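Local atomic coordinates of hydroxynitrile lyase (Passiflora edulis, PDB entry 5Y02), a protein that probably cleaves cyanohydrins such as (R)-mandelonitrile as a homodimeric lyase, here represented by its stress-responsive A/B barrel domain without the C-terminal peptide. Residues F78-P82 against P83-F87; I24-I27 against I28-Y31; T68-S71 against V72-L76. One frame throughout, in Å; residues are numbered along the deposited sequence.

Contact 1. Residues F78-P82 against P83-F87; sequences FFYSP and PALEF. With MXN ((2R)-hydroxy(phenyl)ethanenitrile), chain M.
Between Phe78-Pro82 and Pro83-Phe87 the backbone leaves helix 72-79 at Tyr80, turns at Ser81 and enters helix 82-91, whose first bonds run from Leu85 N to Ser81 O (2.9 Å) and from Glu86 N to Pro82 O. Ser81 is the N-cap residue, yet its hydroxyl faces the helix just ended: with chi1 at 69°, OG sits between the backbone N and carbonyl carbon and donates to Phe78 O (2.6 Å), in the carbonyl plane on a lone pair. Ser81 N reaches the same oxygen, so two donors grip it. Without the hydroxyl, as with an alanine here, Phe78 O would probably lose one of its two donors from Ser81, and the turn would be less firmly tied to the helix just ended. Pro82 and Pro83 lie side by side in the first turn, where a missing N-H costs no helical bond. A water donates to both Pro82 O and Glu86 OE2 (3.0 Å), bridging the first turn at the surface.

On the inner side, Ala84 CB covers one face of the Phe78 ring, 4.5 Å from CZ. Phe78 CE2 approaches the mandelonitrile phenyl at C5 (3.8 Å), and Phe87 presents its ring edge, in plane, with CD2 3.7 Å from C4. Phe79 CE1 lies 3.9 Å from the nitrile N9. The tight turn between helices 72-79 and 82-91 thus forms an aromatic wall of the cyanohydrin pocket.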
# COMPACT_ATOMS: atom_id res chain seq x y z
N PHE A 78 -4.15 11.83 -15.52
CA PHE A 78 -3.19 12.33 -14.53
C PHE A 78 -1.74 11.91 -14.83
O PHE A 78 -0.84 12.75 -14.94
CB PHE A 78 -3.57 11.85 -13.14
CG PHE A 78 -2.50 12.04 -12.10
CD1 PHE A 78 -2.30 13.29 -11.51
CD2 PHE A 78 -1.69 10.97 -11.71
CE1 PHE A 78 -1.32 13.46 -10.54
CE2 PHE A 78 -0.70 11.14 -10.75
CZ PHE A 78 -0.51 12.39 -10.17
N PHE A 79 -1.54 10.60 -14.99
CA PHE A 79 -0.18 10.03 -15.05
C PHE A 79 0.63 10.50 -16.26
O PHE A 79 1.86 10.60 -16.18
CB PHE A 79 -0.26 8.49 -15.00
CG PHE A 79 1.03 7.84 -14.60
CD1 PHE A 79 1.52 7.98 -13.31
CD2 PHE A 79 1.76 7.09 -15.52
CE1 PHE A 79 2.71 7.38 -12.93
CE2 PHE A 79 2.96 6.48 -15.15
CZ PHE A 79 3.43 6.62 -13.85
N TYR A 80 -0.05 10.83 -17.36
CA TYR A 80 0.61 11.37 -18.54
C TYR A 80 0.41 12.87 -18.73
O TYR A 80 0.75 13.40 -19.78
CB TYR A 80 0.21 10.54 -19.78
CG TYR A 80 0.71 9.11 -19.62
CD1 TYR A 80 2.01 8.77 -19.98
CD2 TYR A 80 -0.10 8.13 -19.04
CE1 TYR A 80 2.49 7.47 -19.79
CE2 TYR A 80 0.36 6.84 -18.85
CZ TYR A 80 1.65 6.51 -19.23
OH TYR A 80 2.10 5.23 -19.03
N SER A 81 -0.06 13.56 -17.69
CA SER A 81 -0.18 15.02 -17.70
C SER A 81 1.20 15.65 -17.56
O SER A 81 2.13 15.01 -17.03
CB SER A 81 -1.10 15.54 -16.59
OG SER A 81 -0.55 15.36 -15.28
N PRO A 82 1.37 16.90 -18.02
CA PRO A 82 2.70 17.51 -17.89
C PRO A 82 3.26 17.62 -16.46
O PRO A 82 4.43 17.30 -16.28
CB PRO A 82 2.51 18.90 -18.55
CG PRO A 82 1.40 18.69 -19.51
CD PRO A 82 0.45 17.75 -18.79
N PRO A 83 2.46 18.00 -15.46
CA PRO A 83 3.03 18.01 -14.10
C PRO A 83 3.51 16.64 -13.60
O PRO A 83 4.56 16.55 -12.96
CB PRO A 83 1.88 18.52 -13.23
CG PRO A 83 1.00 19.28 -14.16
CD PRO A 83 1.09 18.57 -15.48
N ALA A 84 2.75 15.59 -13.91
CA ALA A 84 3.12 14.22 -13.53
C ALA A 84 4.37 13.79 -14.26
O ALA A 84 5.23 13.17 -13.66
CB ALA A 84 2.00 13.25 -13.78
N LEU A 85 4.49 14.11 -15.54
CA LEU A 85 5.69 13.72 -16.28
C LEU A 85 6.92 14.44 -15.76
O LEU A 85 8.01 13.85 -15.72
CB LEU A 85 5.53 13.98 -17.78
CG LEU A 85 4.49 13.15 -18.53
CD1 LEU A 85 4.32 13.74 -19.92
CD2 LEU A 85 4.86 11.68 -18.61
N GLU A 86 6.77 15.70 -15.36
CA GLU A 86 7.89 16.44 -14.77
C GLU A 86 8.30 15.86 -13.44
O GLU A 86 9.49 15.75 -13.16
CB GLU A 86 7.58 17.93 -14.64
CG GLU A 86 7.51 18.66 -15.98
CD GLU A 86 8.79 18.52 -16.79
OE1 GLU A 86 9.83 19.01 -16.33
OE2 GLU A 86 8.76 17.92 -17.89
N PHE A 87 7.32 15.50 -12.61
CA PHE A 87 7.62 14.85 -11.33
C PHE A 87 8.31 13.48 -11.54
O PHE A 87 9.23 13.15 -10.80
CB PHE A 87 6.35 14.71 -10.49
CG PHE A 87 6.59 14.03 -9.18
CD1 PHE A 87 7.37 14.64 -8.22
CD2 PHE A 87 6.10 12.75 -8.95
CE1 PHE A 87 7.65 13.99 -7.02
CE2 PHE A 87 6.36 12.10 -7.75
CZ PHE A 87 7.14 12.73 -6.78
C1 MXN M . 3.85 8.93 -9.47
C2 MXN M . 5.06 8.91 -10.16
C3 MXN M . 5.29 9.81 -11.20
C4 MXN M . 4.31 10.74 -11.54
C5 MXN M . 3.10 10.75 -10.86
C6 MXN M . 2.86 9.86 -9.83
C7 MXN M . 3.63 7.92 -8.40
C8 MXN M . 3.72 6.60 -9.08
N9 MXN M . 3.78 5.57 -9.62
O10 MXN M . 2.34 8.07 -7.80
O HOH W 1 5.95 17.49 -18.75

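Contact 2. Residues I24-I27 against I28-Y31. With MXN ((2R)-hydroxy(phenyl)ethanenitrile), chain M.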
# COMPACT_ATOMS: atom_id res chain seq x y z
N ILE A 24 15.22 14.43 -0.41
CA ILE A 24 14.14 13.45 -0.24
C ILE A 24 12.87 14.15 0.25
O ILE A 24 11.79 13.95 -0.32
CB ILE A 24 14.55 12.29 0.71
CG1 ILE A 24 15.61 11.42 0.05
CG2 ILE A 24 13.34 11.40 1.03
CD1 ILE A 24 16.42 10.60 1.03
N ASP A 25 13.02 15.00 1.26
CA ASP A 25 11.94 15.86 1.76
C ASP A 25 11.29 16.66 0.63
O ASP A 25 10.07 16.71 0.52
CB ASP A 25 12.44 16.82 2.86
CG ASP A 25 12.80 16.13 4.18
OD1 ASP A 25 12.47 14.94 4.40
OD2 ASP A 25 13.44 16.82 5.01
N GLN A 26 12.12 17.27 -0.21
CA GLN A 26 11.63 18.04 -1.35
C GLN A 26 10.84 17.18 -2.35
O GLN A 26 9.78 17.59 -2.85
CB GLN A 26 12.80 18.75 -2.06
CG GLN A 26 12.39 19.72 -3.15
CD GLN A 26 11.50 20.83 -2.61
OE1 GLN A 26 11.94 21.62 -1.78
NE2 GLN A 26 10.24 20.86 -3.04
N ILE A 27 11.35 15.97 -2.62
CA ILE A 27 10.71 15.08 -3.56
C ILE A 27 9.30 14.73 -3.06
O ILE A 27 8.33 14.73 -3.84
CB ILE A 27 11.56 13.81 -3.81
CG1 ILE A 27 12.79 14.15 -4.64
CG2 ILE A 27 10.75 12.74 -4.55
CD1 ILE A 27 13.84 13.06 -4.60
N ILE A 28 9.19 14.46 -1.77
CA ILE A 28 7.93 14.10 -1.15
C ILE A 28 6.97 15.29 -1.17
O ILE A 28 5.77 15.11 -1.43
CB ILE A 28 8.14 13.53 0.26
CG1 ILE A 28 8.87 12.17 0.15
CG2 ILE A 28 6.81 13.34 0.98
CD1 ILE A 28 9.47 11.67 1.45
N ALA A 29 7.49 16.49 -0.92
CA ALA A 29 6.66 17.70 -1.01
C ALA A 29 6.15 17.93 -2.43
O ALA A 29 4.99 18.29 -2.61
CB ALA A 29 7.41 18.92 -0.51
N ASP A 30 7.01 17.71 -3.43
CA ASP A 30 6.65 17.83 -4.84
C ASP A 30 5.55 16.83 -5.20
O ASP A 30 4.64 17.15 -5.96
CB ASP A 30 7.87 17.59 -5.76
CG ASP A 30 8.93 18.70 -5.67
OD1 ASP A 30 8.69 19.75 -5.04
OD2 ASP A 30 10.03 18.53 -6.26
N TYR A 31 5.65 15.62 -4.66
CA TYR A 31 4.65 14.59 -4.89
C TYR A 31 3.28 15.03 -4.36
O TYR A 31 2.31 15.03 -5.09
CB TYR A 31 5.09 13.30 -4.21
CG TYR A 31 4.38 12.02 -4.58
CD1 TYR A 31 3.27 11.98 -5.43
CD2 TYR A 31 4.82 10.82 -4.02
CE1 TYR A 31 2.64 10.78 -5.71
CE2 TYR A 31 4.19 9.63 -4.31
CZ TYR A 31 3.11 9.61 -5.14
OH TYR A 31 2.51 8.40 -5.43
C1 MXN M . 3.85 8.93 -9.47
C2 MXN M . 5.06 8.91 -10.16
C3 MXN M . 5.29 9.81 -11.20
C4 MXN M . 4.31 10.74 -11.54
C5 MXN M . 3.10 10.75 -10.86
C6 MXN M . 2.86 9.86 -9.83
C7 MXN M . 3.63 7.92 -8.40
C8 MXN M . 3.72 6.60 -9.08
N9 MXN M . 3.78 5.57 -9.62
O10 MXN M . 2.34 8.07 -7.80
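Ile24-Ile27 and Ile28-Tyr31 are successive turns of helix 21-37, joined by four backbone bonds, from Ile28 N to Ile24 O through Tyr31 N to Ile27 O (2.9 Å). Tyr31 CB rests against Ile27 O at 3.6 Å; CG then lies anti to the backbone N (chi1 -166°), which sends the ring away from the preceding turn and into the pocket. There CE1 is 3.4 Å and CZ 3.2 Å from mandelonitrile O10, which lies obliquely to the ring, and at the tip OH forms a very short hydrogen bond to O10 (2.4 Å), a length to be read with caution. Either oxygen could be the donor.

On the outer face, Gln26 bends at chi2 so that NE2 donates to Asp30 OD1 (2.8 Å), in the amide plane but above the carboxylate. Asp30 OD2 lies near Glu90 OE2, a like charge that this donor may offset only in part. On the buried side, toward the sheet, Ile24 CG2 and Ile28 CD1 run alongside each other at 3.9 Å, both packing on Tyr15. The ligand is also hydrogen-bonded to His9 NE2, giving it two polar partners, and the very short Tyr31 bond probably fixes where its hydroxyl end sits.

Contact 3. Residues T68-S71 against V72-L76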
# COMPACT_ATOMS: atom_id res chain seq x y z
N THR A 68 -6.09 8.29 -4.28
CA THR A 68 -7.32 7.75 -4.80
C THR A 68 -7.67 8.51 -6.07
O THR A 68 -7.52 9.72 -6.11
CB THR A 68 -8.46 7.89 -3.77
OG1 THR A 68 -8.15 7.15 -2.59
CG2 THR A 68 -9.77 7.38 -4.35
N PHE A 69 -8.11 7.78 -7.10
CA PHE A 69 -8.60 8.34 -8.35
C PHE A 69 -10.03 7.90 -8.60
O PHE A 69 -10.41 6.78 -8.26
CB PHE A 69 -7.69 7.92 -9.49
CG PHE A 69 -6.31 8.44 -9.35
CD1 PHE A 69 -5.38 7.78 -8.54
CD2 PHE A 69 -5.93 9.62 -9.99
CE1 PHE A 69 -4.10 8.29 -8.37
CE2 PHE A 69 -4.66 10.13 -9.82
CZ PHE A 69 -3.74 9.46 -9.02
N HIS A 70 -10.82 8.79 -9.21
CA HIS A 70 -12.24 8.53 -9.50
C HIS A 70 -12.44 7.35 -10.47
O HIS A 70 -13.42 6.61 -10.38
CB HIS A 70 -12.88 9.83 -10.05
CG HIS A 70 -14.30 9.69 -10.49
ND1 HIS A 70 -15.34 9.43 -9.62
CD2 HIS A 70 -14.87 9.80 -11.72
CE1 HIS A 70 -16.48 9.37 -10.29
NE2 HIS A 70 -16.22 9.59 -11.56
N SER A 71 -11.49 7.16 -11.38
CA SER A 71 -11.56 6.10 -12.37
C SER A 71 -10.19 5.84 -12.95
O SER A 71 -9.27 6.67 -12.77
CB SER A 71 -12.50 6.53 -13.50
OG SER A 71 -11.96 7.67 -14.14
N VAL A 72 -10.04 4.73 -13.65
CA VAL A 72 -8.82 4.46 -14.42
C VAL A 72 -8.56 5.54 -15.48
O VAL A 72 -7.42 5.95 -15.66
CB VAL A 72 -8.83 3.06 -15.08
CG1 VAL A 72 -7.80 2.93 -16.20
CG2 VAL A 72 -8.56 2.01 -14.03
N ALA A 73 -9.61 6.00 -16.17
CA ALA A 73 -9.48 7.12 -17.13
C ALA A 73 -8.82 8.34 -16.51
O ALA A 73 -7.90 8.93 -17.08
CB ALA A 73 -10.85 7.50 -17.69
N ASP A 74 -9.28 8.70 -15.32
CA ASP A 74 -8.74 9.85 -14.61
C ASP A 74 -7.30 9.61 -14.18
O ASP A 74 -6.47 10.50 -14.32
CB ASP A 74 -9.60 10.21 -13.40
CG ASP A 74 -10.94 10.81 -13.79
OD1 ASP A 74 -10.95 11.75 -14.60
OD2 ASP A 74 -11.99 10.34 -13.29
N PHE A 75 -6.99 8.39 -13.72
CA PHE A 75 -5.60 8.06 -13.39
C PHE A 75 -4.66 8.24 -14.58
O PHE A 75 -3.60 8.85 -14.46
CB PHE A 75 -5.47 6.62 -12.84
CG PHE A 75 -4.04 6.25 -12.59
CD1 PHE A 75 -3.35 6.81 -11.53
CD2 PHE A 75 -3.36 5.43 -13.46
CE1 PHE A 75 -2.02 6.50 -11.29
CE2 PHE A 75 -2.02 5.12 -13.25
CZ PHE A 75 -1.35 5.66 -12.17
N LEU A 76 -5.06 7.70 -15.72
CA LEU A 76 -4.24 7.75 -16.91
C LEU A 76 -4.10 9.17 -17.48
O LEU A 76 -3.02 9.56 -17.93
CB LEU A 76 -4.77 6.76 -17.95
CG LEU A 76 -4.58 5.29 -17.58
CD1 LEU A 76 -5.35 4.38 -18.52
CD2 LEU A 76 -3.10 4.91 -17.57
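Ser71 OG makes two bonds with Asp74, one to its backbone N and one to its carboxylate, where strand 63-69 gives way to helix 72-79. Ser71 is the N-cap: OG accepts from Asp74 N at 3.1 Å, with an N-H...O angle of 161°, thereby satisfying an amide of the first turn that has no helical carbonyl before it. The same hydroxyl donates to Asp74 OD2 (2.8 Å), which it meets from well above the carboxylate plane, so OG serves at once as acceptor and donor. A chi1 of 63° turns OG toward the opening of the helix and makes both bonds possible. The Ser71 carbonyl is used as well, for its O takes the N-H of Phe75 at 3.0 Å and begins the regular helical pattern, which Leu76 N continues to Val72 O.

Asp74 OD2 has a further neighbour in His70, whose CD2 comes to 3.3 Å with the oxygen in the ring plane; NE2 stands farther off, and no ion pair forms.

Beneath this polar network Phe69 and Phe75 make a T-shaped pair, centroids 5.0 Å apart and planes at 84°. Phe75 CD1 stands over the centre of the Phe69 ring, 3.6 Å from its CE1. Val72 and Phe75 also pack on Leu50 and Glu55 of the second subunit, which places the strand-to-helix junction beside the dimer interface. With the Asp74 carboxylate close to the amides of a helix start and tied by a hydroxyl, its negative charge is probably stabilised, while the cap supplies partners for amide and hydroxyl alike.

Along the chain, contact 2 comes first, then contact 3, then contact 1, all within one A/B barrel domain built on a four-stranded antiparallel sheet. Contacts 1 and 3 share helix 72-79, with centres about 13 Å apart, and meet where Phe78 CD2 packs on Phe69 CE2. Contact 1 also touches contact 2, about 15 Å away between centres, as Phe87 of helix 82-91 lies against Ile27, Asp30 and Tyr31 of helix 21-37. Contacts 2 and 3 do not touch; their centres are about 22 Å apart, on opposite sides of the chain's centre. Contact 1 thus links the others; contacts 1 and 2 supply part of the cyanohydrin pocket, while contact 3 joins strand 63-69 to helix 72-79.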